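Local coordinates for protein afamin (Homo sapiens, PDB 6FAK) that carries hydrophobic molecules in body fluids, binding vitamin E and keeping lipidated Wnt proteins soluble and active, at residues A[19-30]-A[42-53]. Numbering follows the deposited sequence.
Sequences EDNIEYITIIAF and MEKLVKDMVEYK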
ATOM      1  N   GLU A  19      11.338  20.021  15.473  1.00 54.71           N
ATOM      2  CA  GLU A  19      12.153  20.209  16.694  1.00 56.83           C
ATOM      3  C   GLU A  19      11.458  19.608  17.911  1.00 57.27           C
ATOM      4  O   GLU A  19      12.066  18.863  18.674  1.00 58.46           O
ATOM      5  CB  GLU A  19      12.398  21.695  16.960  1.00 63.39           C
ATOM      6  CG  GLU A  19      13.440  22.364  16.075  1.00 67.27           C
ATOM      7  CD  GLU A  19      13.627  23.839  16.408  1.00 74.51           C
ATOM      8  OE1 GLU A  19      12.823  24.401  17.196  1.00 74.85           O
ATOM      9  OE2 GLU A  19      14.592  24.443  15.889  1.00 83.06           O
ATOM     10  N   ASP A  20      10.180  19.952  18.078  1.00 55.75           N
ATOM     11  CA  ASP A  20       9.338  19.400  19.137  1.00 56.35           C
ATOM     12  C   ASP A  20       9.221  17.888  19.134  1.00 60.13           C
ATOM     13  O   ASP A  20       9.257  17.295  20.203  1.00 59.70           O
ATOM     14  CB  ASP A  20       7.918  19.979  19.061  1.00 62.14           C
ATOM     15  CG  ASP A  20       7.804  21.369  19.688  1.00 66.80           C
ATOM     16  OD1 ASP A  20       8.846  21.933  20.106  1.00 62.21           O
ATOM     17  OD2 ASP A  20       6.657  21.882  19.760  1.00 69.81           O
ATOM     18  N   ASN A  21       9.075  17.270  17.948  1.00 57.35           N
ATOM     19  CA  ASN A  21       8.847  15.811  17.827  1.00 52.38           C
ATOM     20  C   ASN A  21      10.104  14.990  17.431  1.00 46.74           C
ATOM     21  O   ASN A  21       9.996  13.865  16.989  1.00 40.96           O
ATOM     22  CB  ASN A  21       7.688  15.559  16.849  1.00 53.92           C
ATOM     23  CG  ASN A  21       6.365  16.108  17.368  1.00 60.48           C
ATOM     24  OD1 ASN A  21       5.743  15.521  18.263  1.00 64.65           O
ATOM     25  ND2 ASN A  21       5.934  17.244  16.819  1.00 57.01           N
ATOM     26  N   ILE A  22      11.282  15.572  17.633  1.00 47.51           N
ATOM     27  CA  ILE A  22      12.558  15.009  17.210  1.00 48.45           C
ATOM     28  C   ILE A  22      12.835  13.586  17.733  1.00 45.52           C
ATOM     29  O   ILE A  22      13.474  12.773  17.037  1.00 44.49           O
ATOM     30  CB  ILE A  22      13.709  15.955  17.606  1.00 54.10           C
ATOM     31  CG1 ILE A  22      15.009  15.619  16.863  1.00 53.90           C
ATOM     32  CG2 ILE A  22      13.925  15.946  19.116  1.00 54.91           C
ATOM     33  CD1 ILE A  22      14.934  15.793  15.364  1.00 54.91           C
ATOM     34  N   GLU A  23      12.355  13.297  18.937  1.00 43.69           N
ATOM     35  CA  GLU A  23      12.491  11.989  19.540  1.00 44.45           C
ATOM     36  C   GLU A  23      11.681  10.962  18.726  1.00 40.40           C
ATOM     37  O   GLU A  23      12.224   9.950  18.281  1.00 41.17           O
ATOM     38  CB  GLU A  23      12.075  12.021  21.031  1.00 50.99           C
ATOM     39  CG  GLU A  23      11.983  10.650  21.703  1.00 58.58           C
ATOM     40  CD  GLU A  23      11.820  10.720  23.231  1.00 66.45           C
ATOM     41  OE1 GLU A  23      10.691  10.977  23.719  1.00 65.57           O
ATOM     42  OE2 GLU A  23      12.816  10.478  23.948  1.00 69.99           O
ATOM     43  N   TYR A  24      10.415  11.271  18.488  1.00 37.50           N
ATOM     44  CA  TYR A  24       9.523  10.408  17.726  1.00 37.56           C
ATOM     45  C   TYR A  24       9.984  10.169  16.267  1.00 33.06           C
ATOM     46  O   TYR A  24       9.936   9.058  15.748  1.00 30.58           O
ATOM     47  CB  TYR A  24       8.094  10.973  17.747  1.00 44.71           C
ATOM     48  CG  TYR A  24       7.562  11.224  19.148  1.00 54.86           C
ATOM     49  CD1 TYR A  24       7.365  10.169  20.045  1.00 63.42           C
ATOM     50  CD2 TYR A  24       7.284  12.529  19.594  1.00 62.27           C
ATOM     51  CE1 TYR A  24       6.900  10.406  21.342  1.00 68.42           C
ATOM     52  CE2 TYR A  24       6.800  12.768  20.876  1.00 67.02           C
ATOM     53  CZ  TYR A  24       6.603  11.704  21.744  1.00 69.63           C
ATOM     54  OH  TYR A  24       6.132  11.941  23.020  1.00 77.24           O
ATOM     55  N   ILE A  25      10.378  11.253  15.629  1.00 31.81           N
ATOM     56  CA  ILE A  25      10.925  11.278  14.275  1.00 32.30           C
ATOM     57  C   ILE A  25      12.162  10.392  14.146  1.00 30.84           C
ATOM     58  O   ILE A  25      12.302   9.633  13.159  1.00 29.81           O
ATOM     59  CB  ILE A  25      11.240  12.741  13.885  1.00 34.04           C
ATOM     60  CG1 ILE A  25       9.925  13.511  13.667  1.00 36.24           C
ATOM     61  CG2 ILE A  25      12.132  12.849  12.676  1.00 34.94           C
ATOM     62  CD1 ILE A  25      10.164  15.004  13.529  1.00 38.71           C
ATOM     63  N   THR A  26      13.066  10.501  15.105  1.00 30.11           N
ATOM     64  CA  THR A  26      14.297   9.743  15.065  1.00 30.43           C
ATOM     65  C   THR A  26      14.060   8.208  15.182  1.00 29.18           C
ATOM     66  O   THR A  26      14.709   7.404  14.497  1.00 27.77           O
ATOM     67  CB  THR A  26      15.256  10.219  16.191  1.00 32.72           C
ATOM     68  OG1 THR A  26      15.584  11.598  15.970  1.00 35.60           O
ATOM     69  CG2 THR A  26      16.537   9.437  16.158  1.00 33.11           C
ATOM     70  N   ILE A  27      13.169   7.844  16.095  1.00 28.94           N
ATOM     71  CA  ILE A  27      12.747   6.451  16.311  1.00 29.07           C
ATOM     72  C   ILE A  27      12.165   5.884  15.028  1.00 27.46           C
ATOM     73  O   ILE A  27      12.547   4.777  14.598  1.00 26.55           O
ATOM     74  CB  ILE A  27      11.744   6.357  17.483  1.00 30.81           C
ATOM     75  CG1 ILE A  27      12.499   6.547  18.783  1.00 33.13           C
ATOM     76  CG2 ILE A  27      11.024   5.007  17.505  1.00 31.99           C
ATOM     77  CD1 ILE A  27      11.592   6.677  20.011  1.00 35.00           C
ATOM     78  N   ILE A  28      11.260   6.652  14.397  1.00 26.83           N
ATOM     79  CA  ILE A  28      10.628   6.181  13.163  1.00 26.05           C
ATOM     80  C   ILE A  28      11.733   5.912  12.107  1.00 25.37           C
ATOM     81  O   ILE A  28      11.796   4.824  11.556  1.00 24.77           O
ATOM     82  CB  ILE A  28       9.643   7.184  12.565  1.00 26.24           C
ATOM     83  CG1 ILE A  28       8.391   7.321  13.461  1.00 26.90           C
ATOM     84  CG2 ILE A  28       9.206   6.748  11.170  1.00 25.64           C
ATOM     85  CD1 ILE A  28       7.386   8.354  13.016  1.00 27.71           C
ATOM     86  N   ALA A  29      12.606   6.888  11.882  1.00 25.05           N
ATOM     87  CA  ALA A  29      13.664   6.728  10.844  1.00 25.10           C
ATOM     88  C   ALA A  29      14.575   5.495  11.118  1.00 24.62           C
ATOM     89  O   ALA A  29      14.857   4.703  10.236  1.00 24.18           O
ATOM     90  CB  ALA A  29      14.512   7.985  10.774  1.00 25.48           C
ATOM     91  N   PHE A  30      15.065   5.422  12.350  1.00 24.83           N
ATOM     92  CA  PHE A  30      16.004   4.402  12.756  1.00 25.07           C
ATOM     93  C   PHE A  30      15.370   3.024  12.669  1.00 24.30           C
ATOM     94  O   PHE A  30      15.943   2.137  12.036  1.00 24.01           O
ATOM     95  CB  PHE A  30      16.524   4.675  14.161  1.00 26.22           C
ATOM     96  CG  PHE A  30      17.737   3.863  14.571  1.00 26.86           C
ATOM     97  CD1 PHE A  30      18.448   3.057  13.711  1.00 27.17           C
ATOM     98  CD2 PHE A  30      18.182   3.963  15.865  1.00 28.23           C
ATOM     99  CE1 PHE A  30      19.580   2.357  14.130  1.00 27.75           C
ATOM    100  CE2 PHE A  30      19.281   3.232  16.340  1.00 28.66           C
ATOM    101  CZ  PHE A  30      20.011   2.445  15.450  1.00 28.53           C
ATOM    102  N   MET A  42      17.778   2.616  19.954  1.00 36.17           N
ATOM    103  CA  MET A  42      17.004   3.793  19.558  1.00 36.90           C
ATOM    104  C   MET A  42      17.327   5.021  20.433  1.00 39.21           C
ATOM    105  O   MET A  42      17.579   6.106  19.919  1.00 40.75           O
ATOM    106  CB  MET A  42      15.483   3.524  19.623  1.00 35.93           C
ATOM    107  CG  MET A  42      14.907   2.447  18.738  1.00 34.66           C
ATOM    108  SD  MET A  42      14.856   2.966  17.026  1.00 33.13           S
ATOM    109  CE  MET A  42      15.714   1.623  16.241  1.00 31.66           C
ATOM    110  N   GLU A  43      17.337   4.804  21.749  1.00 42.18           N
ATOM    111  CA  GLU A  43      17.594   5.826  22.764  1.00 45.44           C
ATOM    112  C   GLU A  43      18.930   6.542  22.566  1.00 45.78           C
ATOM    113  O   GLU A  43      19.006   7.770  22.681  1.00 46.11           O
ATOM    114  CB  GLU A  43      17.526   5.195  24.174  1.00 53.01           C
ATOM    115  CG  GLU A  43      16.136   4.687  24.611  1.00 56.31           C
ATOM    116  CD  GLU A  43      16.152   3.924  25.945  1.00 67.61           C
ATOM    117  OE1 GLU A  43      17.065   3.084  26.184  1.00 72.66           O
ATOM    118  OE2 GLU A  43      15.233   4.143  26.763  1.00 65.01           O
ATOM    119  N   LYS A  44      19.968   5.790  22.202  1.00 46.07           N
ATOM    120  CA  LYS A  44      21.263   6.374  21.934  1.00 45.49           C
ATOM    121  C   LYS A  44      21.256   7.288  20.711  1.00 45.57           C
ATOM    122  O   LYS A  44      21.870   8.359  20.750  1.00 46.87           O
ATOM    123  CB  LYS A  44      22.305   5.281  21.761  1.00 51.37           C
ATOM    124  CG  LYS A  44      22.521   4.434  23.014  1.00 56.92           C
ATOM    125  CD  LYS A  44      23.837   3.655  22.968  1.00 62.81           C
ATOM    126  CE  LYS A  44      23.748   2.431  22.074  1.00 70.53           C
ATOM    127  NZ  LYS A  44      23.059   1.291  22.746  1.00 73.95           N
ATOM    128  N   LEU A  45      20.568   6.894  19.624  1.00 39.58           N
ATOM    129  CA  LEU A  45      20.405   7.818  18.479  1.00 36.47           C
ATOM    130  C   LEU A  45      19.581   9.066  18.861  1.00 36.50           C
ATOM    131  O   LEU A  45      19.901  10.187  18.425  1.00 35.46           O
ATOM    132  CB  LEU A  45      19.812   7.144  17.251  1.00 34.14           C
ATOM    133  CG  LEU A  45      19.725   7.986  15.946  1.00 34.02           C
ATOM    134  CD1 LEU A  45      21.077   8.459  15.433  1.00 35.13           C
ATOM    135  CD2 LEU A  45      19.044   7.191  14.846  1.00 33.67           C
ATOM    136  N   VAL A  46      18.515   8.874  19.634  1.00 36.95           N
ATOM    137  CA  VAL A  46      17.701  10.022  20.088  1.00 40.80           C
ATOM    138  C   VAL A  46      18.615  11.105  20.696  1.00 42.32           C
ATOM    139  O   VAL A  46      18.562  12.269  20.272  1.00 43.28           O
ATOM    140  CB  VAL A  46      16.557   9.589  21.028  1.00 42.18           C
ATOM    141  CG1 VAL A  46      15.875  10.789  21.672  1.00 42.89           C
ATOM    142  CG2 VAL A  46      15.504   8.812  20.232  1.00 44.28           C
ATOM    143  N   LYS A  47      19.500  10.700  21.610  1.00 46.46           N
ATOM    144  CA  LYS A  47      20.410  11.653  22.293  1.00 49.64           C
ATOM    145  C   LYS A  47      21.292  12.382  21.271  1.00 48.82           C
ATOM    146  O   LYS A  47      21.408  13.604  21.324  1.00 48.07           O
ATOM    147  CB  LYS A  47      21.289  10.969  23.348  1.00 56.38           C
ATOM    148  CG  LYS A  47      20.581  10.203  24.464  1.00 61.33           C
ATOM    149  CD  LYS A  47      19.663  11.061  25.330  1.00 71.58           C
ATOM    150  CE  LYS A  47      18.193  11.031  24.893  1.00 74.43           C
ATOM    151  NZ  LYS A  47      17.601   9.661  24.821  1.00 70.22           N
ATOM    152  N   ASP A  48      21.847  11.644  20.305  1.00 48.47           N
ATOM    153  CA  ASP A  48      22.634  12.260  19.217  1.00 50.42           C
ATOM    154  C   ASP A  48      21.897  13.294  18.376  1.00 49.87           C
ATOM    155  O   ASP A  48      22.480  14.319  18.023  1.00 51.91           O
ATOM    156  CB  ASP A  48      23.203  11.204  18.270  1.00 54.18           C
ATOM    157  CG  ASP A  48      24.255  10.333  18.920  1.00 59.90           C
ATOM    158  OD1 ASP A  48      24.657  10.623  20.065  1.00 61.81           O
ATOM    159  OD2 ASP A  48      24.701   9.364  18.258  1.00 63.83           O
ATOM    160  N   MET A  49      20.644  13.029  18.024  1.00 45.00           N
ATOM    161  CA  MET A  49      19.869  13.978  17.208  1.00 43.70           C
ATOM    162  C   MET A  49      19.339  15.197  18.003  1.00 46.60           C
ATOM    163  O   MET A  49      19.289  16.311  17.463  1.00 46.15           O
ATOM    164  CB  MET A  49      18.714  13.254  16.500  1.00 42.47           C
ATOM    165  CG  MET A  49      19.173  12.186  15.535  1.00 41.68           C
ATOM    166  SD  MET A  49      20.122  12.813  14.128  1.00 44.47           S
ATOM    167  CE  MET A  49      18.938  13.938  13.408  1.00 46.91           C
ATOM    168  N   VAL A  50      18.935  14.996  19.259  1.00 46.15           N
ATOM    169  CA  VAL A  50      18.633  16.103  20.145  1.00 48.91           C
ATOM    170  C   VAL A  50      19.862  17.033  20.201  1.00 51.68           C
ATOM    171  O   VAL A  50      19.745  18.235  19.943  1.00 52.13           O
ATOM    172  CB  VAL A  50      18.225  15.616  21.565  1.00 52.96           C
ATOM    173  CG1 VAL A  50      18.262  16.764  22.580  1.00 60.40           C
ATOM    174  CG2 VAL A  50      16.846  14.976  21.540  1.00 48.81           C
ATOM    175  N   GLU A  51      21.037  16.468  20.473  1.00 54.05           N
ATOM    176  CA  GLU A  51      22.264  17.275  20.537  1.00 60.33           C
ATOM    177  C   GLU A  51      22.518  18.041  19.225  1.00 59.47           C
ATOM    178  O   GLU A  51      22.785  19.239  19.268  1.00 56.88           O
ATOM    179  CB  GLU A  51      23.477  16.427  20.958  1.00 66.19           C
ATOM    180  CG  GLU A  51      23.385  15.981  22.418  1.00 75.80           C
ATOM    181  CD  GLU A  51      24.482  15.020  22.833  1.00 81.70           C
ATOM    182  OE1 GLU A  51      25.667  15.390  22.715  1.00 89.02           O
ATOM    183  OE2 GLU A  51      24.160  13.905  23.297  1.00 77.32           O
ATOM    184  N   TYR A  52      22.357  17.381  18.075  1.00 53.67           N
ATOM    185  CA  TYR A  52      22.557  18.039  16.758  1.00 53.31           C
ATOM    186  C   TYR A  52      21.585  19.203  16.556  1.00 56.69           C
ATOM    187  O   TYR A  52      21.980  20.275  16.058  1.00 54.86           O
ATOM    188  CB  TYR A  52      22.444  17.037  15.589  1.00 50.71           C
ATOM    189  CG  TYR A  52      22.125  17.651  14.227  1.00 48.60           C
ATOM    190  CD1 TYR A  52      23.131  18.042  13.353  1.00 51.25           C
ATOM    191  CD2 TYR A  52      20.811  17.803  13.815  1.00 49.28           C
ATOM    192  CE1 TYR A  52      22.834  18.588  12.112  1.00 51.48           C
ATOM    193  CE2 TYR A  52      20.499  18.342  12.586  1.00 53.02           C
ATOM    194  CZ  TYR A  52      21.507  18.729  11.739  1.00 53.04           C
ATOM    195  OH  TYR A  52      21.152  19.255  10.522  1.00 55.76           O
ATOM    196  N   LYS A  53      20.328  18.961  16.933  1.00 56.52           N
ATOM    197  CA  LYS A  53      19.273  19.977  16.950  1.00 59.83           C
ATOM    198  C   LYS A  53      19.656  21.190  17.818  1.00 61.63           C
ATOM    199  O   LYS A  53      19.535  22.323  17.348  1.00 61.00           O
ATOM    200  CB  LYS A  53      17.958  19.364  17.446  1.00 64.78           C
ATOM    201  CG  LYS A  53      16.718  20.195  17.150  1.00 73.02           C
ATOM    202  CD  LYS A  53      16.298  21.078  18.319  1.00 75.24           C
ATOM    203  CE  LYS A  53      15.298  20.383  19.230  1.00 75.47           C
ATOM    204  NZ  LYS A  53      15.893  19.221  19.935  1.00 76.53           N
TER
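Met42 and Phe30 close one end of this interface, where the helical segments 22-30 and 42-53 cross with 128° between their N-to-C directions and their axes 9.2 Å apart at closest approach; no hydrogen bond links segments 19-30 and 42-53. Followed outward, the methionine shows how a flexible chain fits itself to a ring. Its CB lies 4.3 Å from CG1 of Ile27. The chain then folds about the CB-CG bond (chi2 -73°), which carries SD in beside Phe30. There SD passes 3.8 Å from Ile27 O and stands oblique to the ring. CE ends over one face, 3.7 Å from the centroid of the Phe30 ring. The sulfur makes this a Met-aromatic contact, the methyl a CH-pi one. Leu45 CD2 meets the same ring obliquely, 3.5 Å from Phe30 CD2.

At the centre Thr26 is divided between two tasks. Its CG2 presses on Leu45 CG at 3.5 Å, while OG1, beside Met49 CB, donates a 2.6 Å hydrogen bond to Ile22 O, which also accepts from Thr26 N. A glycine in its place would probably open a gap against Leu45 and Met49 and cost Ile22 O one of its two donors. Farther along, Lys53 bends its aliphatic chain across Glu19, whose carboxylate pairs with Lys16. The whole is a sequence-adjacent, steeply crossed helix pair within the first domain of the all-helical, three-domain albumin fold.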